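Local coordinates for LanC-like protein GCR2 (Arabidopsis thaliana, PDB 3T33) that may play a part in abscisic acid signalling as a zinc-binding member of the lanthionine synthetase C-like family, at residues Arg9-Glu14 / Leu326-Gly331; Val342-Tyr347 / Tyr357-Phe362. One frame throughout, in Å; residues are numbered along the deposited sequence.

Contact 1 (Arg9-Glu14 / Leu326-Gly331); sequences RFFRNE and LLKRVG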
loop_
_atom_site.group_PDB
_atom_site.type_symbol
_atom_site.label_atom_id
_atom_site.label_comp_id
_atom_site.label_asym_id
_atom_site.label_seq_id
_atom_site.Cartn_x
_atom_site.Cartn_y
_atom_site.Cartn_z
ATOM N N ARG A 9 1.207 13.704 -14.329
ATOM C CA ARG A 9 2.346 13.545 -15.292
ATOM C C ARG A 9 3.301 12.399 -14.913
ATOM O O ARG A 9 3.601 12.182 -13.729
ATOM C CB ARG A 9 3.160 14.843 -15.457
ATOM C CG ARG A 9 3.963 14.896 -16.761
ATOM C CD ARG A 9 3.179 15.564 -17.841
ATOM N NE ARG A 9 3.132 14.782 -19.083
ATOM C CZ ARG A 9 2.039 14.159 -19.542
ATOM N NH1 ARG A 9 0.902 14.197 -18.854
ATOM N NH2 ARG A 9 2.070 13.492 -20.697
ATOM N N PHE A 10 3.794 11.729 -15.961
ATOM C CA PHE A 10 4.591 10.532 -15.888
ATOM C C PHE A 10 5.718 10.674 -16.866
ATOM O O PHE A 10 5.598 11.362 -17.857
ATOM C CB PHE A 10 3.749 9.319 -16.294
ATOM C CG PHE A 10 3.002 9.483 -17.630
ATOM C CD1 PHE A 10 3.597 9.076 -18.834
ATOM C CD2 PHE A 10 1.697 10.042 -17.667
ATOM C CE1 PHE A 10 2.938 9.182 -20.063
ATOM C CE2 PHE A 10 1.008 10.191 -18.902
ATOM C CZ PHE A 10 1.646 9.748 -20.124
ATOM N N PHE A 11 6.831 10.040 -16.548
ATOM C CA PHE A 11 7.848 9.686 -17.541
ATOM C C PHE A 11 7.281 8.684 -18.505
ATOM O O PHE A 11 6.587 7.745 -18.118
ATOM C CB PHE A 11 9.066 9.086 -16.865
ATOM C CG PHE A 11 9.653 9.971 -15.840
ATOM C CD1 PHE A 11 10.294 11.158 -16.216
ATOM C CD2 PHE A 11 9.544 9.652 -14.483
ATOM C CE1 PHE A 11 10.852 12.019 -15.247
ATOM C CE2 PHE A 11 10.112 10.485 -13.488
ATOM C CZ PHE A 11 10.769 11.673 -13.866
ATOM N N ARG A 12 7.542 8.900 -19.782
ATOM C CA ARG A 12 7.137 7.916 -20.795
ATOM C C ARG A 12 7.827 6.585 -20.505
ATOM O O ARG A 12 9.040 6.530 -20.273
ATOM C CB ARG A 12 7.493 8.411 -22.215
ATOM C CG ARG A 12 6.567 9.509 -22.767
ATOM C CD ARG A 12 7.211 10.216 -24.033
ATOM N NE ARG A 12 8.545 10.860 -23.844
ATOM C CZ ARG A 12 8.736 12.186 -23.723
ATOM N NH1 ARG A 12 7.688 13.014 -23.735
ATOM N NH2 ARG A 12 9.962 12.695 -23.567
ATOM N N ASN A 13 7.040 5.526 -20.492
ATOM C CA ASN A 13 7.604 4.195 -20.303
ATOM C C ASN A 13 8.050 3.580 -21.619
ATOM O O ASN A 13 7.237 2.979 -22.306
ATOM C CB ASN A 13 6.606 3.249 -19.634
ATOM C CG ASN A 13 7.247 1.953 -19.199
ATOM O OD1 ASN A 13 6.586 1.092 -18.634
ATOM N ND2 ASN A 13 8.552 1.801 -19.448
ATOM N N GLU A 14 9.328 3.719 -21.946
ATOM C CA GLU A 14 9.898 3.129 -23.146
ATOM C C GLU A 14 10.757 1.897 -22.796
ATOM O O GLU A 14 11.404 1.288 -23.677
ATOM C CB GLU A 14 10.747 4.146 -23.946
ATOM C CG GLU A 14 10.110 5.526 -24.319
ATOM C CD GLU A 14 8.930 5.487 -25.332
ATOM O OE1 GLU A 14 8.544 4.398 -25.826
ATOM O OE2 GLU A 14 8.370 6.577 -25.620
ATOM N N LEU A 326 4.400 5.403 -14.300
ATOM C CA LEU A 326 5.754 5.831 -13.980
ATOM C C LEU A 326 5.822 7.351 -13.637
ATOM O O LEU A 326 6.484 8.158 -14.308
ATOM C CB LEU A 326 6.669 5.425 -15.138
ATOM C CG LEU A 326 8.146 5.167 -14.874
ATOM C CD1 LEU A 326 8.400 3.959 -13.927
ATOM C CD2 LEU A 326 8.877 4.968 -16.255
ATOM N N LEU A 327 5.139 7.697 -12.550
ATOM C CA LEU A 327 4.948 9.034 -12.031
ATOM C C LEU A 327 6.260 9.768 -11.791
ATOM O O LEU A 327 7.259 9.139 -11.435
ATOM C CB LEU A 327 4.219 8.892 -10.684
ATOM C CG LEU A 327 2.689 8.945 -10.552
ATOM C CD1 LEU A 327 1.952 8.793 -11.865
ATOM C CD2 LEU A 327 2.125 8.062 -9.466
ATOM N N LYS A 328 6.235 11.096 -11.879
ATOM C CA LYS A 328 7.400 11.918 -11.546
ATOM C C LYS A 328 7.542 12.173 -10.037
ATOM O O LYS A 328 8.002 13.235 -9.616
ATOM C CB LYS A 328 7.347 13.248 -12.300
ATOM C CG LYS A 328 7.256 13.104 -13.809
ATOM C CD LYS A 328 7.690 14.378 -14.515
ATOM C CE LYS A 328 7.015 14.518 -15.869
ATOM N NZ LYS A 328 7.968 14.972 -16.920
ATOM N N ARG A 329 7.148 11.187 -9.237
ATOM C CA ARG A 329 7.252 11.227 -7.780
ATOM C C ARG A 329 7.675 9.851 -7.322
ATOM O O ARG A 329 7.295 8.831 -7.930
ATOM C CB ARG A 329 5.894 11.491 -7.226
ATOM C CG ARG A 329 5.250 12.642 -7.917
ATOM C CD ARG A 329 3.881 12.791 -7.507
ATOM N NE ARG A 329 3.370 14.005 -8.112
ATOM C CZ ARG A 329 2.210 14.549 -7.801
ATOM N NH1 ARG A 329 1.456 13.958 -6.886
ATOM N NH2 ARG A 329 1.816 15.663 -8.410
ATOM N N VAL A 330 8.427 9.816 -6.229
ATOM C CA VAL A 330 9.176 8.650 -5.840
ATOM C C VAL A 330 8.326 7.649 -5.030
ATOM O O VAL A 330 8.617 6.452 -5.053
ATOM C CB VAL A 330 10.382 9.118 -4.975
ATOM C CG1 VAL A 330 9.891 9.563 -3.550
ATOM C CG2 VAL A 330 11.541 8.017 -4.858
ATOM N N GLY A 331 7.270 8.130 -4.351
ATOM C CA GLY A 331 6.736 7.492 -3.161
ATOM C C GLY A 331 5.656 6.436 -3.287
ATOM O O GLY A 331 5.389 5.942 -4.353
HETATM O O HOH W 1 4.564 6.040 -17.580
#

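Contact 2 (Val342-Tyr347 / Tyr357-Phe362); sequences VFLSLY and YRAKAF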
loop_
_atom_site.group_PDB
_atom_site.type_symbol
_atom_site.label_atom_id
_atom_site.label_comp_id
_atom_site.label_asym_id
_atom_site.label_seq_id
_atom_site.Cartn_x
_atom_site.Cartn_y
_atom_site.Cartn_z
ATOM N N VAL A 342 1.235 -2.593 -7.838
ATOM C CA VAL A 342 0.251 -3.106 -8.811
ATOM C C VAL A 342 0.787 -4.361 -9.533
ATOM O O VAL A 342 0.108 -5.403 -9.583
ATOM C CB VAL A 342 -0.149 -2.024 -9.857
ATOM C CG1 VAL A 342 -1.078 -2.621 -10.854
ATOM C CG2 VAL A 342 -0.879 -0.878 -9.176
ATOM N N PHE A 343 2.014 -4.292 -10.050
ATOM C CA PHE A 343 2.570 -5.465 -10.745
ATOM C C PHE A 343 2.807 -6.660 -9.872
ATOM O O PHE A 343 2.484 -7.763 -10.241
ATOM C CB PHE A 343 3.801 -5.038 -11.555
ATOM C CG PHE A 343 3.536 -3.809 -12.371
ATOM C CD1 PHE A 343 2.431 -3.775 -13.220
ATOM C CD2 PHE A 343 4.337 -2.680 -12.250
ATOM C CE1 PHE A 343 2.176 -2.657 -14.003
ATOM C CE2 PHE A 343 4.104 -1.561 -13.008
ATOM C CZ PHE A 343 3.002 -1.519 -13.873
ATOM N N LEU A 344 3.356 -6.431 -8.693
ATOM C CA LEU A 344 3.461 -7.436 -7.638
ATOM C C LEU A 344 2.128 -8.042 -7.309
ATOM O O LEU A 344 2.042 -9.248 -7.088
ATOM C CB LEU A 344 4.010 -6.825 -6.358
ATOM C CG LEU A 344 5.451 -6.412 -6.573
ATOM C CD1 LEU A 344 5.965 -5.686 -5.291
ATOM C CD2 LEU A 344 6.365 -7.605 -6.922
ATOM N N SER A 345 1.083 -7.251 -7.303
ATOM C CA SER A 345 -0.211 -7.813 -6.969
ATOM C C SER A 345 -0.726 -8.739 -8.079
ATOM O O SER A 345 -1.366 -9.753 -7.815
ATOM C CB SER A 345 -1.258 -6.692 -6.703
ATOM O OG SER A 345 -2.312 -7.188 -5.838
ATOM N N LEU A 346 -0.455 -8.359 -9.326
ATOM C CA LEU A 346 -0.958 -9.102 -10.503
ATOM C C LEU A 346 -0.147 -10.419 -10.607
ATOM O O LEU A 346 -0.696 -11.515 -10.841
ATOM C CB LEU A 346 -0.817 -8.226 -11.759
ATOM C CG LEU A 346 -1.941 -7.189 -11.828
ATOM C CD1 LEU A 346 -1.602 -6.074 -12.773
ATOM C CD2 LEU A 346 -3.209 -7.909 -12.254
ATOM N N TYR A 347 1.120 -10.299 -10.242
ATOM C CA TYR A 347 2.012 -11.439 -10.179
ATOM C C TYR A 347 1.614 -12.405 -9.101
ATOM O O TYR A 347 1.551 -13.591 -9.362
ATOM C CB TYR A 347 3.468 -10.974 -9.961
ATOM C CG TYR A 347 4.469 -12.101 -9.858
ATOM C CD1 TYR A 347 4.637 -13.056 -10.918
ATOM C CD2 TYR A 347 5.266 -12.241 -8.714
ATOM C CE1 TYR A 347 5.592 -14.086 -10.804
ATOM C CE2 TYR A 347 6.237 -13.267 -8.616
ATOM C CZ TYR A 347 6.383 -14.171 -9.670
ATOM O OH TYR A 347 7.303 -15.173 -9.540
ATOM N N TYR A 357 8.274 -9.080 -13.944
ATOM C CA TYR A 357 9.126 -8.272 -14.771
ATOM C C TYR A 357 8.723 -6.788 -14.739
ATOM O O TYR A 357 9.570 -5.898 -14.735
ATOM C CB TYR A 357 9.133 -8.778 -16.211
ATOM C CG TYR A 357 9.882 -7.844 -17.054
ATOM C CD1 TYR A 357 11.277 -7.797 -17.020
ATOM C CD2 TYR A 357 9.218 -6.921 -17.808
ATOM C CE1 TYR A 357 11.978 -6.871 -17.783
ATOM C CE2 TYR A 357 9.885 -6.022 -18.517
ATOM C CZ TYR A 357 11.260 -6.000 -18.529
ATOM O OH TYR A 357 11.869 -5.019 -19.320
ATOM N N ARG A 358 7.427 -6.521 -14.778
ATOM C CA ARG A 358 6.965 -5.149 -14.722
ATOM C C ARG A 358 7.301 -4.461 -13.395
ATOM O O ARG A 358 7.682 -3.310 -13.413
ATOM C CB ARG A 358 5.499 -5.032 -15.130
ATOM C CG ARG A 358 5.329 -5.140 -16.651
ATOM C CD ARG A 358 3.859 -5.148 -17.034
ATOM N NE ARG A 358 3.728 -5.233 -18.480
ATOM C CZ ARG A 358 2.603 -5.054 -19.163
ATOM N NH1 ARG A 358 1.474 -4.773 -18.547
ATOM N NH2 ARG A 358 2.631 -5.184 -20.475
ATOM N N ALA A 359 7.227 -5.192 -12.293
ATOM C CA ALA A 359 7.584 -4.652 -10.977
ATOM C C ALA A 359 9.094 -4.471 -10.990
ATOM O O ALA A 359 9.626 -3.471 -10.538
ATOM C CB ALA A 359 7.171 -5.623 -9.825
ATOM N N LYS A 360 9.777 -5.419 -11.580
ATOM C CA LYS A 360 11.235 -5.304 -11.682
ATOM C C LYS A 360 11.656 -4.062 -12.482
ATOM O O LYS A 360 12.591 -3.347 -12.117
ATOM C CB LYS A 360 11.801 -6.631 -12.244
ATOM C CG LYS A 360 13.175 -6.659 -12.767
ATOM C CD LYS A 360 13.519 -8.110 -13.227
ATOM C CE LYS A 360 15.033 -8.281 -13.488
ATOM N NZ LYS A 360 15.271 -9.477 -14.324
ATOM N N ALA A 361 10.943 -3.774 -13.561
ATOM C CA ALA A 361 11.271 -2.588 -14.364
ATOM C C ALA A 361 11.021 -1.310 -13.555
ATOM O O ALA A 361 11.816 -0.382 -13.603
ATOM C CB ALA A 361 10.453 -2.561 -15.653
ATOM N N PHE A 362 9.927 -1.253 -12.794
ATOM C CA PHE A 362 9.685 0.015 -12.065
ATOM C C PHE A 362 10.732 0.151 -10.964
ATOM O O PHE A 362 11.259 1.200 -10.753
ATOM C CB PHE A 362 8.280 0.056 -11.487
ATOM C CG PHE A 362 7.248 0.667 -12.394
ATOM C CD1 PHE A 362 7.316 0.512 -13.771
ATOM C CD2 PHE A 362 6.172 1.407 -11.840
ATOM C CE1 PHE A 362 6.344 1.076 -14.612
ATOM C CE2 PHE A 362 5.192 1.958 -12.650
ATOM C CZ PHE A 362 5.268 1.783 -14.066
#

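Contact 1 (Arg9-Glu14 / Leu326-Gly331)
The backbone amide of F11 gives its hydrogen to the carbonyl O of L326, with F11 N to L326 O at 2.9 Å, and a weak partner runs the other way from K328 N to R9 O at 3.4 Å. Together they frame F10 and L327 as a non-hydrogen-bonded pair in an isolated antiparallel beta bridge, a short stapling of two loops in a protein with no regular strands. The stronger bond is bent, 137° at the hydrogen, and the donor lies 27° out of the carbonyl plane of L326. A water reinforces this end: it donates to F11 O at 2.7 Å and weakly accepts from L326 N.

Beyond the backbone, F11, L326 and K328 share the packing about equally. With its CG anti to the carbonyl carbon (chi1 -56°), the F11 ring lies against the 326-331 loop, and the aliphatic chain of K328 passes over one face in a CH-pi contact, K328 CG standing 3.9 Å from the ring centroid. F365 and M379 also pack against F11. On the L326 side, CD2 reaches F11 CB at 4.2 Å and lies near the backbone of N13. The side chains of R9 and K328 start alongside each other, R9 CG against K328 CE, but R9 bends away and its NE stays 5.3 Å from K328 NZ.

L327 points its CB away from 9-14, and its side chain lies about 8 Å from the bound zinc, which C288, C333 and H334 coordinate. In F10, the ring atom CD2 comes over one face of the R9 guanidinium, offset toward the rim, while CB rests 3.6 Å from L326 O.

Contact 2 (Val342-Tyr347 / Tyr357-Phe362)
F343 and F362 meet edge to face between the two arms of an antiparallel helical hairpin, formed by helices 336-350 and 353-375, in the alpha/alpha toroid of LanC-like proteins. The segments 342-347 and 357-362 run nearly antiparallel, at 162°, with their axes 8.1 Å apart at the closest approach.

The F343 ring is the main wedge. Its CB already points at the partner helix and abuts A359, and with CG anti to the carbonyl carbon (chi1 -48°) the ring has its CE2 corner aimed at F362. The two phenyl planes stand at 87° with centroids 4.9 Å apart, a T-shaped pair in which F343 CE2 sits over the centre of the F362 ring. R358 CB lies over one face of F343, offset toward its rim, in a CH-pi contact 3.8 Å from the ring centroid; F343 CD2 meanwhile touches R358 O.

From there the extended R358 chain leads its guanidinium away from 342-347, to salt bridges with E319 and E17 and a cation-pi contact with W322. The headgroup thus ties this hairpin to helix 308-324 and to the N-terminal loop that holds E17, while only the base of the chain serves the ring.

At A359 the backbones come close, its CA lying 5.1 Å from that of F343, consistent with its small side chain. F343 CB packs on A359 CB at 3.8 Å, and the interface is completed where L344 reaches across with one branch, its CD2 methyl lying 3.6 Å from A359 CB.

Overall arrangement
From the first modelled residues, 9-14, the chain goes on to build most of its helices before residues 326-331 return to them, so contact 1 closes a loop of 311 residues. Contact 2 opens only afterwards and closes a short one, joining helix 336-350 to helix 353-375 across nine intervening residues. The two are therefore in series, neither nested nor crossed. In space they are neighbours, with centres 15 Å apart: F362 of contact 2 packs against L326 of contact 1, L326 CD1 lying 3.6 Å from F362 CE1. The start of the modelled chain is thereby fastened, through the loop after helix 308-324, to this helical hairpin of the toroid.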